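Local coordinates for McyG protein (Microcystis aeruginosa PCC 7806, PDB 4R0M), which binds phenylalanyl-adenylate in the adenylation domain of a microcystin synthetase and probably activates its substrate for transfer to the adjoining peptidyl carrier domain, at residues Asp50-Ala55 with Cys90-Ile95; Asn80-Pro85 with Ile153-Leu158; Gln377-Leu382 with Arg389-Gly394. All blocks are in the same frame, centred on the assembly; numbering follows the deposited sequence.

Contact 1: residues Asp50-Ala55 with Cys90-Ile95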
# COMPACT_ATOMS: atom_id res chain seq x y z
N ASP A 50 -26.51 5.62 -6.49
CA ASP A 50 -26.17 7.01 -6.18
C ASP A 50 -24.77 7.37 -6.67
O ASP A 50 -24.55 8.46 -7.21
CB ASP A 50 -26.27 7.28 -4.68
CG ASP A 50 -27.68 7.17 -4.14
OD1 ASP A 50 -28.57 7.93 -4.60
OD2 ASP A 50 -27.91 6.34 -3.24
N LEU A 51 -23.82 6.45 -6.47
CA LEU A 51 -22.44 6.63 -6.93
C LEU A 51 -22.40 6.82 -8.44
O LEU A 51 -21.77 7.76 -8.94
CB LEU A 51 -21.57 5.44 -6.50
CG LEU A 51 -20.17 5.31 -7.11
CD1 LEU A 51 -19.22 6.36 -6.55
CD2 LEU A 51 -19.62 3.91 -6.86
N TYR A 52 -23.09 5.93 -9.15
CA TYR A 52 -23.20 6.00 -10.61
C TYR A 52 -23.76 7.35 -11.07
O TYR A 52 -23.21 7.97 -11.98
CB TYR A 52 -24.05 4.84 -11.13
CG TYR A 52 -24.38 4.89 -12.60
CD1 TYR A 52 -23.44 4.52 -13.56
CD2 TYR A 52 -25.64 5.29 -13.04
CE1 TYR A 52 -23.74 4.56 -14.92
CE2 TYR A 52 -25.95 5.34 -14.39
CZ TYR A 52 -25.00 4.97 -15.33
OH TYR A 52 -25.30 5.01 -16.67
N GLN A 53 -24.84 7.80 -10.42
CA GLN A 53 -25.46 9.08 -10.76
C GLN A 53 -24.54 10.26 -10.45
O GLN A 53 -24.47 11.21 -11.23
CB GLN A 53 -26.80 9.26 -10.04
CG GLN A 53 -27.92 8.31 -10.47
CD GLN A 53 -28.29 8.43 -11.95
OE1 GLN A 53 -28.21 9.50 -12.55
NE2 GLN A 53 -28.70 7.31 -12.54
N ASP A 54 -23.83 10.17 -9.33
CA ASP A 54 -22.87 11.20 -8.91
C ASP A 54 -21.70 11.28 -9.91
O ASP A 54 -21.31 12.37 -10.32
CB ASP A 54 -22.36 10.89 -7.50
CG ASP A 54 -21.65 12.07 -6.85
OD1 ASP A 54 -21.70 13.20 -7.38
OD2 ASP A 54 -21.04 11.86 -5.78
N ALA A 55 -21.18 10.12 -10.29
CA ALA A 55 -20.10 10.02 -11.27
C ALA A 55 -20.45 10.66 -12.62
O ALA A 55 -19.62 11.35 -13.21
CB ALA A 55 -19.69 8.56 -11.46
N CYS A 90 -14.19 9.30 -14.05
CA CYS A 90 -13.13 9.09 -15.03
C CYS A 90 -13.25 7.73 -15.71
O CYS A 90 -13.10 7.63 -16.93
CB CYS A 90 -11.76 9.24 -14.37
SG CYS A 90 -11.39 10.90 -13.76
N PHE A 91 -13.53 6.69 -14.92
CA PHE A 91 -13.70 5.34 -15.47
C PHE A 91 -14.81 5.29 -16.53
O PHE A 91 -14.61 4.73 -17.61
CB PHE A 91 -13.99 4.32 -14.36
CG PHE A 91 -12.80 3.99 -13.49
CD1 PHE A 91 -11.50 4.18 -13.94
CD2 PHE A 91 -12.99 3.46 -12.22
CE1 PHE A 91 -10.41 3.86 -13.14
CE2 PHE A 91 -11.91 3.14 -11.41
CZ PHE A 91 -10.61 3.34 -11.87
N LEU A 92 -15.95 5.89 -16.21
CA LEU A 92 -17.12 5.89 -17.10
C LEU A 92 -16.89 6.65 -18.41
O LEU A 92 -17.40 6.26 -19.46
CB LEU A 92 -18.35 6.45 -16.39
CG LEU A 92 -18.94 5.74 -15.16
CD1 LEU A 92 -20.06 6.59 -14.58
CD2 LEU A 92 -19.43 4.34 -15.47
N GLY A 93 -16.12 7.74 -18.34
CA GLY A 93 -15.88 8.58 -19.51
C GLY A 93 -14.68 8.21 -20.35
O GLY A 93 -14.41 8.86 -21.36
N GLY A 94 -13.96 7.17 -19.95
CA GLY A 94 -12.72 6.79 -20.62
C GLY A 94 -11.59 7.77 -20.40
O GLY A 94 -10.64 7.83 -21.18
N ILE A 95 -11.70 8.57 -19.33
CA ILE A 95 -10.64 9.47 -18.90
C ILE A 95 -9.80 8.69 -17.89
O ILE A 95 -10.34 8.02 -17.01
CB ILE A 95 -11.21 10.75 -18.25
CG1 ILE A 95 -12.04 11.54 -19.26
CG2 ILE A 95 -10.09 11.62 -17.68
CD1 ILE A 95 -13.03 12.51 -18.64

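Contact 2: residues Asn80-Pro85 with Ile153-Leu158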
# COMPACT_ATOMS: atom_id res chain seq x y z
N ASN A 80 -12.77 11.25 1.04
CA ASN A 80 -13.20 10.01 0.41
C ASN A 80 -14.53 10.10 -0.35
O ASN A 80 -14.71 9.42 -1.36
CB ASN A 80 -13.23 8.87 1.43
CG ASN A 80 -11.83 8.45 1.89
OD1 ASN A 80 -10.83 9.00 1.42
ND2 ASN A 80 -11.76 7.49 2.79
N GLN A 81 -15.44 10.94 0.14
CA GLN A 81 -16.74 11.17 -0.50
C GLN A 81 -16.60 11.89 -1.84
O GLN A 81 -17.55 11.93 -2.63
CB GLN A 81 -17.67 11.98 0.42
CG GLN A 81 -18.01 11.30 1.74
CD GLN A 81 -17.09 11.72 2.88
OE1 GLN A 81 -15.88 11.45 2.86
NE2 GLN A 81 -17.66 12.37 3.89
N ASP A 82 -15.43 12.46 -2.09
CA ASP A 82 -15.14 13.15 -3.35
C ASP A 82 -14.26 12.31 -4.27
O ASP A 82 -14.39 12.37 -5.49
CB ASP A 82 -14.45 14.49 -3.08
CG ASP A 82 -15.40 15.56 -2.61
OD1 ASP A 82 -16.62 15.30 -2.53
OD2 ASP A 82 -14.92 16.68 -2.31
N PHE A 83 -13.36 11.52 -3.67
CA PHE A 83 -12.38 10.74 -4.42
C PHE A 83 -13.03 9.64 -5.26
O PHE A 83 -12.84 9.60 -6.48
CB PHE A 83 -11.33 10.15 -3.47
CG PHE A 83 -10.22 9.40 -4.16
CD1 PHE A 83 -10.42 8.11 -4.66
CD2 PHE A 83 -8.97 9.98 -4.30
CE1 PHE A 83 -9.40 7.43 -5.29
CE2 PHE A 83 -7.94 9.30 -4.93
CZ PHE A 83 -8.15 8.02 -5.43
N ILE A 84 -13.79 8.77 -4.61
CA ILE A 84 -14.41 7.62 -5.29
C ILE A 84 -15.38 8.01 -6.42
O ILE A 84 -15.26 7.48 -7.53
CB ILE A 84 -15.04 6.63 -4.28
CG1 ILE A 84 -13.96 6.07 -3.34
CG2 ILE A 84 -15.75 5.49 -5.00
CD1 ILE A 84 -14.49 5.41 -2.08
N PRO A 85 -16.31 8.95 -6.16
CA PRO A 85 -17.15 9.39 -7.28
C PRO A 85 -16.37 10.00 -8.44
O PRO A 85 -16.74 9.78 -9.60
CB PRO A 85 -18.07 10.42 -6.62
CG PRO A 85 -18.17 9.98 -5.21
CD PRO A 85 -16.78 9.51 -4.88
N ILE A 153 -9.16 22.05 -10.01
CA ILE A 153 -10.60 22.20 -9.84
C ILE A 153 -11.14 21.25 -8.76
O ILE A 153 -10.68 20.12 -8.63
CB ILE A 153 -11.36 22.04 -11.19
CG1 ILE A 153 -12.83 22.47 -11.04
CG2 ILE A 153 -11.23 20.62 -11.74
CD1 ILE A 153 -13.52 22.78 -12.35
N SER A 154 -12.10 21.73 -7.98
CA SER A 154 -12.72 20.91 -6.95
C SER A 154 -13.81 20.01 -7.53
O SER A 154 -14.46 20.37 -8.52
CB SER A 154 -13.30 21.79 -5.83
OG SER A 154 -14.44 22.50 -6.28
N VAL A 155 -14.00 18.85 -6.91
CA VAL A 155 -15.06 17.92 -7.29
C VAL A 155 -16.44 18.58 -7.14
O VAL A 155 -17.32 18.39 -7.97
CB VAL A 155 -14.97 16.60 -6.49
CG1 VAL A 155 -16.14 15.68 -6.82
CG2 VAL A 155 -13.66 15.89 -6.76
N ASN A 156 -16.60 19.37 -6.07
CA ASN A 156 -17.85 20.08 -5.81
C ASN A 156 -18.21 21.16 -6.83
O ASN A 156 -19.38 21.49 -7.00
CB ASN A 156 -17.86 20.66 -4.39
CG ASN A 156 -18.19 19.62 -3.33
OD1 ASN A 156 -17.61 19.61 -2.25
ND2 ASN A 156 -19.14 18.73 -3.64
N GLU A 157 -17.20 21.70 -7.51
CA GLU A 157 -17.46 22.62 -8.62
C GLU A 157 -17.93 21.85 -9.86
O GLU A 157 -18.78 22.33 -10.61
CB GLU A 157 -16.22 23.46 -8.95
CG GLU A 157 -16.55 24.73 -9.74
CD GLU A 157 -15.34 25.34 -10.43
OE1 GLU A 157 -14.23 25.32 -9.85
OE2 GLU A 157 -15.50 25.85 -11.56
N LEU A 158 -17.37 20.65 -10.05
CA LEU A 158 -17.78 19.77 -11.15
C LEU A 158 -19.18 19.21 -10.93
O LEU A 158 -19.88 18.91 -11.89
CB LEU A 158 -16.78 18.62 -11.33
CG LEU A 158 -15.32 18.93 -11.69
CD1 LEU A 158 -14.47 17.70 -11.44
CD2 LEU A 158 -15.17 19.39 -13.13
O HOH W 1 -14.66 19.26 -3.84

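Contact 3: residues Gln377-Leu382 with Arg389-Gly394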
# COMPACT_ATOMS: atom_id res chain seq x y z
N GLN A 377 20.18 -15.46 -11.46
CA GLN A 377 20.65 -14.32 -12.25
C GLN A 377 20.56 -14.57 -13.76
O GLN A 377 20.51 -13.63 -14.55
CB GLN A 377 22.09 -13.97 -11.87
CG GLN A 377 22.30 -13.60 -10.40
CD GLN A 377 22.03 -12.14 -10.10
OE1 GLN A 377 20.97 -11.60 -10.42
NE2 GLN A 377 23.01 -11.49 -9.47
N GLU A 378 20.55 -15.85 -14.14
CA GLU A 378 20.55 -16.27 -15.54
C GLU A 378 19.14 -16.40 -16.13
O GLU A 378 18.99 -16.76 -17.31
CB GLU A 378 21.27 -17.62 -15.67
CG GLU A 378 22.76 -17.58 -15.35
CD GLU A 378 23.62 -17.19 -16.54
OE1 GLU A 378 23.31 -17.60 -17.68
OE2 GLU A 378 24.62 -16.46 -16.33
N ASN A 379 18.12 -16.11 -15.32
CA ASN A 379 16.71 -16.32 -15.68
C ASN A 379 16.33 -17.80 -15.83
O ASN A 379 15.47 -18.15 -16.64
CB ASN A 379 16.30 -15.51 -16.92
CG ASN A 379 15.88 -14.09 -16.59
OD1 ASN A 379 15.89 -13.67 -15.43
ND2 ASN A 379 15.50 -13.34 -17.61
N ASN A 380 17.00 -18.65 -15.06
CA ASN A 380 16.67 -20.07 -15.00
C ASN A 380 15.97 -20.41 -13.69
O ASN A 380 16.46 -20.04 -12.62
CB ASN A 380 17.93 -20.93 -15.17
CG ASN A 380 18.47 -20.92 -16.59
OD1 ASN A 380 17.74 -21.18 -17.54
ND2 ASN A 380 19.76 -20.63 -16.73
N PRO A 381 14.81 -21.10 -13.77
CA PRO A 381 14.06 -21.49 -12.57
C PRO A 381 14.92 -22.29 -11.59
O PRO A 381 15.62 -23.22 -11.99
CB PRO A 381 12.93 -22.35 -13.13
CG PRO A 381 12.74 -21.85 -14.52
CD PRO A 381 14.11 -21.50 -15.00
N LEU A 382 14.87 -21.90 -10.32
CA LEU A 382 15.64 -22.54 -9.26
C LEU A 382 14.83 -23.64 -8.59
O LEU A 382 13.59 -23.62 -8.63
CB LEU A 382 16.08 -21.50 -8.22
CG LEU A 382 17.16 -20.49 -8.61
CD1 LEU A 382 17.22 -19.36 -7.60
CD2 LEU A 382 18.52 -21.16 -8.75
N ARG A 389 15.10 -14.45 -7.51
CA ARG A 389 14.29 -13.30 -7.93
C ARG A 389 12.88 -13.74 -8.32
O ARG A 389 12.71 -14.68 -9.11
CB ARG A 389 14.95 -12.54 -9.09
CG ARG A 389 16.47 -12.44 -9.01
CD ARG A 389 17.03 -11.25 -9.79
NE ARG A 389 16.46 -11.09 -11.14
CZ ARG A 389 16.85 -11.77 -12.21
NH1 ARG A 389 17.81 -12.68 -12.12
NH2 ARG A 389 16.27 -11.55 -13.38
N LEU A 390 11.88 -13.06 -7.77
CA LEU A 390 10.48 -13.36 -8.07
C LEU A 390 10.04 -12.75 -9.39
O LEU A 390 10.19 -11.55 -9.61
CB LEU A 390 9.57 -12.89 -6.93
CG LEU A 390 8.04 -13.03 -7.11
CD1 LEU A 390 7.59 -14.48 -7.15
CD2 LEU A 390 7.31 -12.28 -6.00
N GLN A 391 9.49 -13.59 -10.26
CA GLN A 391 8.94 -13.14 -11.54
C GLN A 391 7.49 -13.60 -11.69
O GLN A 391 7.15 -14.73 -11.34
CB GLN A 391 9.80 -13.62 -12.71
CG GLN A 391 11.16 -12.93 -12.79
CD GLN A 391 12.03 -13.46 -13.92
OE1 GLN A 391 11.88 -14.59 -14.37
NE2 GLN A 391 12.96 -12.62 -14.37
N ILE A 392 6.65 -12.71 -12.21
CA ILE A 392 5.21 -12.94 -12.27
C ILE A 392 4.64 -12.71 -13.67
O ILE A 392 5.19 -11.94 -14.46
CB ILE A 392 4.44 -12.07 -11.24
CG1 ILE A 392 4.62 -10.57 -11.53
CG2 ILE A 392 4.88 -12.41 -9.82
CD1 ILE A 392 3.70 -9.67 -10.73
N GLN A 393 3.54 -13.40 -13.98
CA GLN A 393 2.82 -13.21 -15.25
C GLN A 393 1.33 -13.51 -15.12
O GLN A 393 0.89 -14.10 -14.13
CB GLN A 393 3.45 -14.04 -16.38
CG GLN A 393 3.25 -15.55 -16.25
CD GLN A 393 3.67 -16.32 -17.49
OE1 GLN A 393 4.12 -15.74 -18.48
NE2 GLN A 393 3.53 -17.64 -17.44
N GLY A 394 0.55 -13.09 -16.12
CA GLY A 394 -0.89 -13.30 -16.12
C GLY A 394 -1.65 -12.05 -16.52
O GLY A 394 -1.08 -10.96 -16.58

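Contact 1: residues Asp50-Ala55 with Cys90-Ile95
Leu92 reaches across to Ala55 and Tyr52 where two helices of the adenylation domain, 48-64 and 80-93, pack together. Helix 80-93 is the connection of a beta-alpha-beta unit, running between the neighbouring parallel strands 72-76 and 96-99, and this contact sits on its last turn. Between residues 50-55 and 90-95 the backbones come nearest at Ala55 and Leu92, CA to CA 7.7 Å. Ala55 offers a single methyl to the longer leucine.

One methyl does the touching for Leu92. With CD1 anti to CA (chi2 175°) the leucine is stretched to full length, and that methyl meets Ala55 CB, which points at the incoming side chain. Tyr52, one turn earlier, turns its CG anti to the backbone N (chi1 173°), which brings the ring in beside the leucine; the two side chains cross at about a right angle, with Tyr52 CD1 4.1 Å from Leu92 CD1. No hydrogen bond joins the segments, so the grip is purely apolar. Leu168 from a loop touches both Tyr52 and Leu92, while helix 19-27 adds Thr27 against the tyrosine and Ser20 against the leucine.

Just past Leu92 the helix ends in a Schellman motif, Gly94 taking positive phi and Ile95 N bonding back to Cys90 O at 2.9 Å. Of the two touches Leu92 CD1 makes here, the shorter is to Ala55 CB, at 3.7 Å.

Contact 2: residues Asn80-Pro85 with Ile153-Leu158
Asp82 and Val155 lie alongside one another, their side chains running opposite ways, one from the first turns of helix 80-93, the other from the first residue of the short helix 155-158. The aspartate starts out apolar: its CB rests 4.0 Å from Val155 CG2, and Val155 CB lies about as far. CG stands anti to the carbonyl carbon (chi1 -76°), which carries the carboxylate past Val155 CB, 4.0 Å from Asp82 CG, to a water. Only at the tip does the polar chemistry begin. Asp82 OD2 accepts a hydrogen bond from this water 3.0 Å away, and the same water accepts from Asn156 N, also at 3.0 Å, so a single solvent molecule joins the carboxylate to a backbone N-H in the opening turn of the other helix. Asp82 OD1 turns to its stronger partner, a salt bridge with Arg159 NH1, while Arg159 NH2 bonds to Gln81 O. The backbone joins in too, with Val155 CG2 3.8 Å from Asp82 O.

Ser154 sits at the N-cap of helix 155-158, its OG accepting from Glu157 N at 3.1 Å, which helps to fix the turn that carries Val155 and Asn156.

Helix 80-93 leaves strand 72-76, and Ser154 ends strand 152-154, at the edge of the same four-stranded parallel sheet; next to it lies strand 128-130, and Ile58 of helix 48-64 packs on both Val155 and Pro85.

Contact 3: residues Gln377-Leu382 with Arg389-Gly394
Arg389 lays the edge of its guanidinium against the loop 377-382, with NH1 3.3 Å from Gln377 CA and NH2 hydrogen-bonded to Asn379 OD1 at 3.0 Å. The loop joins strands 370-375 and 388-394, antiparallel neighbours in the same sheet, so the arginine folds back over the connection that precedes its own strand. A bend at chi3 (-46°) swings the guanidinium towards the loop and sets it at the two residues together. The Gln377 and Arg389 side chains cross at about a right angle, with Gln377 OE1 3.7 Å from Arg389 NH1, a contact rather than a bond.

Asn379 is the meeting point. Its side chain presents OD1 to two donors that come from different directions. Arg389 NH2 arrives in the carbonyl plane with a C=O...N angle of 153°, although the oxygen is tilted from the guanidinium plane. Gln391 NE2, two residues along the strand, comes from above the carbonyl plane, 51° out of it, at a longer 3.3 Å from Asn379 OD1. The chain of Gln391 is extended beyond CG, which brings NE2 to the loop, and its amide is itself held at both ends, OE1 by Arg373 and NE2 also by Thr418, which fixes which end faces Asn379.

An alanine at Asn379 would remove the shared acceptor, and the Arg389 guanidinium would probably be left without its anchor on this loop and more able to swing.

Chemically, one neutral carbonyl oxygen takes a charged donor and an amide donor at once. The positive guanidinium is likely to polarise that oxygen, and the pair of bonds ties the loop to two alternate residues on one strand without needing a charge of its own.

Overall arrangement
Followed from the N terminus, the chain runs through helix 48-64, strand 72-76 and helix 80-93 before contact 1 closes the first loop, at the far end of that second helix. Contact 2 starts within this loop and closes only at 153-158, after strands 96-99 and 128-130; the two therefore cross. Their centres lie about 11 Å apart and they touch where Leu51 and Ala55 meet Pro85; contact 2 grips the start of helix 80-93 and contact 1 its last turn. Contact 3 comes much later and in series, tying the connection between antiparallel strands 370-375 and 388-394 back onto the second of them. Its centre is about 39 Å from that of contact 1 and about 42 Å from that of contact 2.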